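PDB 3LOO: anopheles gambiae adenosine kinase from Anopheles gambiae, which catalyses the ATP-dependent phosphorylation of adenosine to AMP, as an adenosine kinase of the pfkB carbohydrate kinase family. Local coordinates for residues Glu60-Met65 with Ser149-Leu154; Gln67-Lys72 with Ala140-Gly145; Ser131-Thr136 with Ala157-Pro162. All coordinates share one frame; numbering follows the deposited sequence.

Contact 1. Residues Glu60-Met65 with Ser149-Leu154; sequences EKHMPM and SLCANL. With B4P (bis(adenosine)-5'-tetraphosphate), chain D.
Cys151 and His62 make the sulfur-aromatic part of this contact: the thiol SG lies over one face of the imidazole, 4.2 Å from the centroid of the His62 ring and 28° off its normal. It sits toward the CG end of the ring, away from CE1 and NE2, with Cys151 SG 3.8 Å from His62 CG. With CB pointing at 60-65 and SG trans to the backbone N (chi1 177°), Cys151 sets its sulfur over the ring. His62 ND1 is engaged in a hydrogen bond with Glu59 N, which helps fix the ring's rotation.

Apolar packing flanks the thiol. Met65, extended until its last bond, turns its terminal methyl inward, and Met65 CE rests 3.8 Å from Cys151 CB.

At the more open end, the sulfur and methyl of Met63 meet the amide of Asn153, the two side chains crossing at about a right angle. The chain of Met63 bends at chi2 (-46°), which brings Met63 CE to 3.4 Å from Asn153 OD1, a van der Waals approach rather than a polar bond.

Leu150, Ala152 and Leu154 instead touch the bound bis(adenosine)-5'-tetraphosphate; Ala152 CB lies 3.4 Å from N6A of one of its two adenines. The arrangement is that of the pfkB lid sheet, whose strand 147-153 packs helix residues on one face and with the other lines the ligand pocket, where adenosine probably sits.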
loop_
_atom_site.group_PDB
_atom_site.type_symbol
_atom_site.label_atom_id
_atom_site.label_comp_id
_atom_site.label_asym_id
_atom_site.label_seq_id
_atom_site.Cartn_x
_atom_site.Cartn_y
_atom_site.Cartn_z
ATOM N N GLU A 60 1.721 15.061 -18.135
ATOM C CA GLU A 60 1.724 16.511 -18.229
ATOM C C GLU A 60 0.308 17.062 -18.278
ATOM O O GLU A 60 0.015 18.043 -17.610
ATOM C CB GLU A 60 2.513 16.991 -19.427
ATOM C CG GLU A 60 3.114 18.386 -19.207
ATOM C CD GLU A 60 4.423 18.571 -19.987
ATOM O OE1 GLU A 60 4.412 18.393 -21.239
ATOM O OE2 GLU A 60 5.467 18.878 -19.349
ATOM N N LYS A 61 -0.546 16.409 -19.063
ATOM C CA LYS A 61 -1.902 16.864 -19.318
ATOM C C LYS A 61 -2.770 16.782 -18.061
ATOM O O LYS A 61 -3.840 17.370 -18.004
ATOM C CB LYS A 61 -2.548 16.041 -20.437
ATOM C CG LYS A 61 -2.629 14.516 -20.197
ATOM C CD LYS A 61 -3.562 13.849 -21.202
ATOM C CE LYS A 61 -3.480 12.326 -21.088
ATOM N NZ LYS A 61 -4.435 11.648 -22.004
ATOM N N HIS A 62 -2.330 16.024 -17.060
ATOM C CA HIS A 62 -3.141 15.845 -15.853
ATOM C C HIS A 62 -2.873 16.970 -14.864
ATOM O O HIS A 62 -3.688 17.231 -13.988
ATOM C CB HIS A 62 -2.867 14.471 -15.211
ATOM C CG HIS A 62 -3.307 13.331 -16.063
ATOM N ND1 HIS A 62 -2.425 12.489 -16.696
ATOM C CD2 HIS A 62 -4.544 12.926 -16.430
ATOM C CE1 HIS A 62 -3.096 11.609 -17.413
ATOM N NE2 HIS A 62 -4.388 11.849 -17.261
ATOM N N MET A 63 -1.730 17.632 -15.019
ATOM C CA MET A 63 -1.256 18.564 -14.008
ATOM C C MET A 63 -2.227 19.682 -13.618
ATOM O O MET A 63 -2.294 20.031 -12.433
ATOM C CB MET A 63 0.094 19.163 -14.387
ATOM C CG MET A 63 1.265 18.180 -14.355
ATOM S SD MET A 63 1.375 17.097 -12.906
ATOM C CE MET A 63 2.717 16.030 -13.445
ATOM N N PRO A 64 -2.944 20.274 -14.608
ATOM C CA PRO A 64 -3.889 21.344 -14.266
ATOM C C PRO A 64 -5.065 20.862 -13.448
ATOM O O PRO A 64 -5.817 21.675 -12.917
ATOM C CB PRO A 64 -4.361 21.864 -15.648
ATOM C CG PRO A 64 -3.180 21.533 -16.571
ATOM C CD PRO A 64 -2.761 20.172 -16.079
ATOM N N MET A 65 -5.245 19.549 -13.352
ATOM C CA MET A 65 -6.389 19.010 -12.612
ATOM C C MET A 65 -6.337 19.277 -11.097
ATOM O O MET A 65 -7.387 19.478 -10.455
ATOM C CB MET A 65 -6.515 17.519 -12.895
ATOM C CG MET A 65 -7.757 16.888 -12.345
ATOM S SD MET A 65 -7.795 15.099 -12.585
ATOM C CE MET A 65 -6.113 14.607 -12.096
ATOM N N SER A 149 -11.859 7.268 -9.103
ATOM C CA SER A 149 -10.780 7.348 -10.073
ATOM C C SER A 149 -9.601 8.138 -9.487
ATOM O O SER A 149 -9.773 9.262 -8.968
ATOM C CB SER A 149 -11.288 8.026 -11.332
ATOM O OG SER A 149 -10.392 7.830 -12.405
ATOM N N LEU A 150 -8.410 7.578 -9.621
ATOM C CA LEU A 150 -7.228 8.069 -8.904
ATOM C C LEU A 150 -6.189 8.475 -9.908
ATOM O O LEU A 150 -6.009 7.781 -10.907
ATOM C CB LEU A 150 -6.655 6.951 -8.016
ATOM C CG LEU A 150 -7.118 6.724 -6.576
ATOM C CD1 LEU A 150 -8.559 7.103 -6.289
ATOM C CD2 LEU A 150 -6.815 5.256 -6.100
ATOM N N CYS A 151 -5.505 9.579 -9.655
ATOM C CA CYS A 151 -4.413 10.000 -10.536
ATOM C C CYS A 151 -3.301 10.542 -9.673
ATOM O O CYS A 151 -3.463 11.602 -9.040
ATOM C CB CYS A 151 -4.888 11.027 -11.593
ATOM S SG CYS A 151 -3.617 11.675 -12.651
ATOM N N ALA A 152 -2.194 9.794 -9.653
ATOM C CA ALA A 152 -1.068 10.031 -8.738
ATOM C C ALA A 152 0.040 10.815 -9.426
ATOM O O ALA A 152 0.597 10.372 -10.438
ATOM C CB ALA A 152 -0.495 8.674 -8.181
ATOM N N ASN A 153 0.301 11.984 -8.880
ATOM C CA ASN A 153 1.347 12.879 -9.303
ATOM C C ASN A 153 2.451 12.693 -8.286
ATOM O O ASN A 153 2.406 13.295 -7.184
ATOM C CB ASN A 153 0.836 14.327 -9.273
ATOM C CG ASN A 153 1.945 15.355 -9.522
ATOM O OD1 ASN A 153 2.920 15.083 -10.229
ATOM N ND2 ASN A 153 1.802 16.522 -8.923
ATOM N N LEU A 154 3.397 11.812 -8.631
ATOM C CA LEU A 154 4.408 11.337 -7.671
ATOM C C LEU A 154 5.384 12.423 -7.250
ATOM O O LEU A 154 5.725 12.532 -6.066
ATOM C CB LEU A 154 5.180 10.124 -8.206
ATOM C CG LEU A 154 4.397 8.814 -8.391
ATOM C CD1 LEU A 154 5.328 7.678 -8.744
ATOM C CD2 LEU A 154 3.593 8.450 -7.079
HETATM P PA B4P D . -8.165 3.107 -2.775
HETATM O O1A B4P D . -9.167 3.933 -1.983
HETATM O O2A B4P D . -8.267 3.145 -4.299
HETATM O O3A B4P D . -8.478 1.578 -2.403
HETATM P PB B4P D . -7.364 0.629 -1.769
HETATM O O1B B4P D . -7.016 1.053 -0.341
HETATM O O2B B4P D . -6.251 0.297 -2.749
HETATM O O3B B4P D . -8.575 -0.509 -1.716
HETATM P PG B4P D . -8.614 -1.947 -2.441
HETATM O O1G B4P D . -9.314 -1.899 -3.757
HETATM O O2G B4P D . -7.183 -2.444 -2.492
HETATM O O3G B4P D . -9.428 -2.877 -1.424
HETATM P PD B4P D . -10.901 -3.527 -1.530
HETATM O O1D B4P D . -11.796 -2.536 -2.178
HETATM O O2D B4P D . -10.858 -4.947 -2.020
HETATM O O5E B4P D . -6.649 3.430 -2.283
HETATM C C5E B4P D . -6.453 4.813 -2.091
HETATM C C4E B4P D . -5.030 5.208 -1.819
HETATM O O4E B4P D . -4.134 4.830 -2.864
HETATM C C3E B4P D . -4.968 6.710 -1.794
HETATM O O3E B4P D . -4.859 7.054 -0.399
HETATM C C2E B4P D . -3.685 7.065 -2.538
HETATM O O2E B4P D . -2.803 7.952 -1.837
HETATM C C1E B4P D . -3.033 5.698 -2.818
HETATM N N9A B4P D . -2.351 5.729 -4.125
HETATM C C8A B4P D . -2.903 5.863 -5.366
HETATM N N7A B4P D . -1.890 5.850 -6.281
HETATM C C5A B4P D . -0.697 5.745 -5.624
HETATM C C6A B4P D . 0.651 5.673 -6.010
HETATM N N6A B4P D . 1.061 5.757 -7.314
HETATM N N1A B4P D . 1.603 5.571 -5.049
HETATM C C2A B4P D . 1.272 5.483 -3.736
HETATM N N3A B4P D . -0.012 5.535 -3.344
HETATM C C4A B4P D . -1.005 5.654 -4.263
HETATM O O5F B4P D . -11.265 -3.516 0.031
HETATM C C5F B4P D . -10.351 -3.972 1.022
HETATM C C4F B4P D . -11.182 -4.276 2.268
HETATM O O4F B4P D . -12.075 -3.196 2.595
HETATM C C3F B4P D . -12.129 -5.437 2.023
HETATM O O3F B4P D . -11.421 -6.664 2.148
HETATM C C2F B4P D . -13.182 -5.224 3.092
HETATM O O2F B4P D . -12.735 -5.756 4.355
HETATM C C1F B4P D . -13.305 -3.690 3.142
HETATM N N9B B4P D . -14.423 -3.301 2.225
HETATM C C8B B4P D . -14.290 -2.807 0.978
HETATM N N7B B4P D . -15.500 -2.574 0.416
HETATM C C5B B4P D . -16.454 -2.919 1.304
HETATM C C6B B4P D . -17.847 -2.929 1.315
HETATM N N6B B4P D . -18.518 -2.491 0.219
HETATM N N1B B4P D . -18.515 -3.356 2.431
HETATM C C2B B4P D . -17.848 -3.791 3.528
HETATM N N3B B4P D . -16.486 -3.817 3.571
HETATM C C4B B4P D . -15.742 -3.405 2.497
#

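Contact 2. Residues Gln67-Lys72 with Ala140-Gly145; sequences QELIEK and AVLVTG
Leu69 spreads both of its methyls over the end of Leu142 and reaches Ala140 with one of them. The two leucine side chains cross at about a right angle, and a single methyl of Leu142 does the touching: CD2 fits against the fork of Leu69. Leu69 CD2 and Leu142 CD2 are 3.4 Å apart, tighter than usual for two carbons, while Leu69 CD1 stands 3.7 Å from the same Leu142 methyl.

CD1 serves a second residue as well. Leu69 CD1 lies 3.8 Å from Ala140 CB, so that this methyl bridges two strand residues whose side chains emerge on the same face of the sheet. In Leu142 the CG is placed opposite the carbonyl carbon (chi1 -52°), and the branch that follows carries CD2 back toward the helix, although the CB itself does not point there.

All three touching residues are buried, and the interface is wholly apolar. On the same helix Glu68 OE1 forms a salt bridge with Lys47 and a hydrogen bond with Tyr48. Leu69 also packs on Leu44 of helix 42-47 and Ile36 of strand 33-39, and Leu142 on Leu45 and Met50. Helix 64-73 thus lies across one face of the five-stranded sheet, with helix 42-47 beside it and strand 137-144 beneath, between strands 33-39 and 147-153.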
loop_
_atom_site.group_PDB
_atom_site.type_symbol
_atom_site.label_atom_id
_atom_site.label_comp_id
_atom_site.label_asym_id
_atom_site.label_seq_id
_atom_site.Cartn_x
_atom_site.Cartn_y
_atom_site.Cartn_z
ATOM N N GLN A 67 -5.024 21.908 -9.193
ATOM C CA GLN A 67 -5.516 23.247 -8.832
ATOM C C GLN A 67 -7.019 23.384 -9.088
ATOM O O GLN A 67 -7.734 24.033 -8.300
ATOM C CB GLN A 67 -4.766 24.320 -9.609
ATOM C CG GLN A 67 -5.150 25.741 -9.246
ATOM C CD GLN A 67 -4.590 26.785 -10.206
ATOM O OE1 GLN A 67 -3.650 26.523 -10.963
ATOM N NE2 GLN A 67 -5.159 27.987 -10.167
ATOM N N GLU A 68 -7.497 22.779 -10.182
ATOM C CA GLU A 68 -8.905 22.809 -10.509
ATOM C C GLU A 68 -9.745 22.114 -9.443
ATOM O O GLU A 68 -10.825 22.613 -9.072
ATOM C CB GLU A 68 -9.137 22.203 -11.892
ATOM C CG GLU A 68 -10.578 22.197 -12.335
ATOM C CD GLU A 68 -10.769 21.821 -13.803
ATOM O OE1 GLU A 68 -9.781 21.584 -14.559
ATOM O OE2 GLU A 68 -11.938 21.757 -14.191
ATOM N N LEU A 69 -9.256 20.968 -8.942
ATOM C CA LEU A 69 -9.917 20.277 -7.827
ATOM C C LEU A 69 -9.953 21.174 -6.575
ATOM O O LEU A 69 -10.976 21.273 -5.908
ATOM C CB LEU A 69 -9.227 18.939 -7.465
ATOM C CG LEU A 69 -9.232 17.818 -8.505
ATOM C CD1 LEU A 69 -8.409 16.627 -7.999
ATOM C CD2 LEU A 69 -10.650 17.396 -8.848
ATOM N N ILE A 70 -8.834 21.812 -6.270
ATOM C CA ILE A 70 -8.750 22.652 -5.086
ATOM C C ILE A 70 -9.690 23.861 -5.259
ATOM O O ILE A 70 -10.581 24.058 -4.453
ATOM C CB ILE A 70 -7.295 23.091 -4.819
ATOM C CG1 ILE A 70 -6.415 21.887 -4.474
ATOM C CG2 ILE A 70 -7.220 24.179 -3.715
ATOM C CD1 ILE A 70 -4.943 22.093 -4.908
ATOM N N GLU A 71 -9.528 24.599 -6.357
ATOM C CA GLU A 71 -10.224 25.877 -6.575
ATOM C C GLU A 71 -11.697 25.773 -6.921
ATOM O O GLU A 71 -12.478 26.602 -6.502
ATOM C CB GLU A 71 -9.515 26.707 -7.653
ATOM C CG GLU A 71 -8.297 27.451 -7.141
ATOM C CD GLU A 71 -7.471 28.066 -8.262
ATOM O OE1 GLU A 71 -7.975 28.150 -9.410
ATOM O OE2 GLU A 71 -6.293 28.443 -8.010
ATOM N N LYS A 72 -12.088 24.771 -7.686
ATOM C CA LYS A 72 -13.429 24.732 -8.220
ATOM C C LYS A 72 -14.252 23.549 -7.706
ATOM O O LYS A 72 -15.466 23.540 -7.825
ATOM C CB LYS A 72 -13.335 24.803 -9.769
ATOM C CG LYS A 72 -14.355 24.014 -10.598
ATOM C CD LYS A 72 -14.203 24.326 -12.092
ATOM C CE LYS A 72 -15.045 23.401 -12.977
ATOM N NZ LYS A 72 -16.480 23.318 -12.532
ATOM N N ALA A 140 -4.877 12.688 -6.917
ATOM C CA ALA A 140 -6.263 13.053 -7.150
ATOM C C ALA A 140 -7.114 11.848 -6.835
ATOM O O ALA A 140 -6.834 10.745 -7.331
ATOM C CB ALA A 140 -6.462 13.482 -8.634
ATOM N N VAL A 141 -8.145 12.038 -6.011
ATOM C CA VAL A 141 -9.104 10.982 -5.715
ATOM C C VAL A 141 -10.477 11.525 -6.115
ATOM O O VAL A 141 -11.061 12.348 -5.399
ATOM C CB VAL A 141 -9.137 10.638 -4.211
ATOM C CG1 VAL A 141 -10.220 9.598 -3.926
ATOM C CG2 VAL A 141 -7.766 10.151 -3.691
ATOM N N LEU A 142 -10.973 11.103 -7.274
ATOM C CA LEU A 142 -12.198 11.657 -7.840
ATOM C C LEU A 142 -13.343 10.707 -7.602
ATOM O O LEU A 142 -13.296 9.554 -8.030
ATOM C CB LEU A 142 -12.025 11.896 -9.345
ATOM C CG LEU A 142 -10.795 12.695 -9.738
ATOM C CD1 LEU A 142 -10.821 13.025 -11.211
ATOM C CD2 LEU A 142 -10.745 13.967 -8.906
ATOM N N VAL A 143 -14.368 11.195 -6.914
ATOM C CA VAL A 143 -15.552 10.394 -6.611
ATOM C C VAL A 143 -16.695 10.739 -7.580
ATOM O O VAL A 143 -17.116 11.903 -7.682
ATOM C CB VAL A 143 -15.996 10.610 -5.153
ATOM C CG1 VAL A 143 -17.342 9.949 -4.896
ATOM C CG2 VAL A 143 -14.934 10.097 -4.208
ATOM N N THR A 144 -17.157 9.731 -8.315
ATOM C CA THR A 144 -18.281 9.874 -9.242
ATOM C C THR A 144 -19.235 8.720 -8.983
ATOM O O THR A 144 -18.893 7.554 -9.242
ATOM C CB THR A 144 -17.844 9.839 -10.703
ATOM O OG1 THR A 144 -16.976 10.950 -10.971
ATOM C CG2 THR A 144 -19.052 9.961 -11.598
ATOM N N GLY A 145 -20.418 9.060 -8.466
ATOM C CA GLY A 145 -21.387 8.070 -8.000
ATOM C C GLY A 145 -20.729 7.228 -6.926
ATOM O O GLY A 145 -20.222 7.772 -5.951
#

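Contact 3. Residues Ser131-Thr136 with Ala157-Pro162; sequences SATSPT and ANDFTP
Asp159 OD2 is gripped by two serine hydroxyls from the facing loop, both acting as donors. Ser134 OG gives a bond of 2.8 Å to Asp159 OD2, meeting it on the syn side and only 18° out of the carboxylate plane. The second donor, Ser131 OG, stands 2.5 Å from Asp159 OD2, so short that the exact length is doubtful. With chi1 at -176°, Ser131 OG continues away from the backbone N to meet the carboxylate.

The hydroxyl of Ser131 works in two directions. While donating a hydrogen bond to the aspartate, it accepts from the backbone of its own loop, with Ser134 N 3.2 Å from Ser131 OG at an N-H...O angle of 156°. This internal bond closes a turn over 131-134, which is consistent with both serines reaching one oxygen. Two donors on OD2 would probably favour the charged carboxylate.

Asp159 also packs against Cys105 of strand 100-107, and a backbone bond between Ser131 and Val106 ties the start of the loop to that strand. Hydroxyl and main-chain NH three residues on form an ST motif, whose hydroxyl also donates to an aspartate, joining the loop leaving edge strand 125-131 of the large sheet to the loop following strand 147-153 of the small one.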
loop_
_atom_site.group_PDB
_atom_site.type_symbol
_atom_site.label_atom_id
_atom_site.label_comp_id
_atom_site.label_asym_id
_atom_site.label_seq_id
_atom_site.Cartn_x
_atom_site.Cartn_y
_atom_site.Cartn_z
ATOM N N SER A 131 13.408 16.233 -0.979
ATOM C CA SER A 131 13.788 16.807 -2.270
ATOM C C SER A 131 13.672 18.335 -2.196
ATOM O O SER A 131 12.604 18.882 -1.860
ATOM C CB SER A 131 12.871 16.275 -3.363
ATOM O OG SER A 131 13.287 16.746 -4.632
ATOM N N ALA A 132 14.738 19.051 -2.517
ATOM C CA ALA A 132 14.588 20.522 -2.599
ATOM C C ALA A 132 14.089 20.978 -3.986
ATOM O O ALA A 132 13.614 22.137 -4.142
ATOM C CB ALA A 132 15.872 21.244 -2.195
ATOM N N THR A 133 14.151 20.062 -4.965
ATOM C CA THR A 133 13.738 20.373 -6.352
ATOM C C THR A 133 12.301 20.060 -6.700
ATOM O O THR A 133 11.748 20.720 -7.577
ATOM C CB THR A 133 14.640 19.722 -7.432
ATOM O OG1 THR A 133 14.460 18.301 -7.422
ATOM C CG2 THR A 133 16.121 20.095 -7.216
ATOM N N SER A 134 11.684 19.060 -6.066
ATOM C CA SER A 134 10.276 18.776 -6.366
ATOM C C SER A 134 9.354 19.033 -5.177
ATOM O O SER A 134 9.761 18.881 -4.003
ATOM C CB SER A 134 10.061 17.339 -6.881
ATOM O OG SER A 134 11.004 17.006 -7.889
ATOM N N PRO A 135 8.098 19.415 -5.472
ATOM C CA PRO A 135 7.128 19.499 -4.396
ATOM C C PRO A 135 6.664 18.094 -3.970
ATOM O O PRO A 135 6.780 17.159 -4.743
ATOM C CB PRO A 135 5.952 20.244 -5.041
ATOM C CG PRO A 135 6.039 19.896 -6.522
ATOM C CD PRO A 135 7.494 19.617 -6.813
ATOM N N THR A 136 6.094 17.976 -2.767
ATOM C CA THR A 136 5.465 16.724 -2.312
ATOM C C THR A 136 4.442 16.218 -3.324
ATOM O O THR A 136 3.753 17.001 -3.930
ATOM C CB THR A 136 4.919 16.877 -0.860
ATOM O OG1 THR A 136 6.027 17.231 -0.006
ATOM C CG2 THR A 136 4.268 15.590 -0.323
ATOM N N ALA A 157 8.088 12.168 -4.463
ATOM C CA ALA A 157 8.175 10.721 -4.153
ATOM C C ALA A 157 9.058 9.991 -5.165
ATOM O O ALA A 157 9.636 8.959 -4.832
ATOM C CB ALA A 157 6.802 10.068 -4.067
ATOM N N ASN A 158 9.127 10.518 -6.402
ATOM C CA ASN A 158 10.021 9.986 -7.423
ATOM C C ASN A 158 11.494 10.345 -7.216
ATOM O O ASN A 158 12.357 9.763 -7.876
ATOM C CB ASN A 158 9.583 10.384 -8.850
ATOM C CG ASN A 158 9.662 9.226 -9.818
ATOM O OD1 ASN A 158 10.670 8.496 -9.890
ATOM N ND2 ASN A 158 8.607 9.023 -10.550
ATOM N N ASP A 159 11.801 11.265 -6.309
ATOM C CA ASP A 159 13.191 11.594 -6.034
ATOM C C ASP A 159 13.854 10.691 -5.008
ATOM O O ASP A 159 14.926 11.001 -4.552
ATOM C CB ASP A 159 13.326 13.065 -5.611
ATOM C CG ASP A 159 12.910 14.036 -6.730
ATOM O OD1 ASP A 159 12.791 13.593 -7.880
ATOM O OD2 ASP A 159 12.667 15.228 -6.459
ATOM N N PHE A 160 13.217 9.579 -4.627
ATOM C CA PHE A 160 13.794 8.676 -3.655
ATOM C C PHE A 160 15.044 8.025 -4.246
ATOM O O PHE A 160 15.024 7.595 -5.392
ATOM C CB PHE A 160 12.795 7.581 -3.279
ATOM C CG PHE A 160 13.296 6.635 -2.217
ATOM C CD1 PHE A 160 13.024 6.884 -0.876
ATOM C CD2 PHE A 160 14.031 5.499 -2.552
ATOM C CE1 PHE A 160 13.502 6.038 0.127
ATOM C CE2 PHE A 160 14.499 4.642 -1.558
ATOM C CZ PHE A 160 14.222 4.907 -0.216
ATOM N N THR A 161 16.102 7.911 -3.446
ATOM C CA THR A 161 17.329 7.243 -3.909
ATOM C C THR A 161 17.791 6.175 -2.932
ATOM O O THR A 161 17.666 6.349 -1.714
ATOM C CB THR A 161 18.495 8.223 -4.152
ATOM O OG1 THR A 161 18.755 8.956 -2.951
ATOM C CG2 THR A 161 18.189 9.163 -5.248
ATOM N N PRO A 162 18.361 5.075 -3.464
ATOM C CA PRO A 162 18.912 4.007 -2.615
ATOM C C PRO A 162 19.861 4.538 -1.544
ATOM O O PRO A 162 20.000 3.935 -0.489
ATOM C CB PRO A 162 19.686 3.137 -3.610
ATOM C CG PRO A 162 18.979 3.340 -4.917
ATOM C CD PRO A 162 18.431 4.737 -4.908
#

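Contacts 1 and 2 form one continuous layer, with centres 11 Å apart: contact 2 uses helix 64-73, and contact 1 Met65 of that helix together with His62 and Met63 just before it, against neighbouring antiparallel strands of the small sheet. Met65 CE, 3.7 Å from Ala140 CB, spans the two, and the strands are joined by a probable hydrogen bond from Ala140 N to Cys151 O at 2.8 Å. Contact 3 lies apart, about 17 Å from contact 1 and 24 Å from contact 2 between centres, yet its loops flank the same strand pair in sequence, leading into 137-144 and out of 147-153. Relative to the bound dinucleotide, contact 1 supplies pocket residues directly, whereas the side chains of Ala140 and Asp159 remain about 9 Å and 14 Å away.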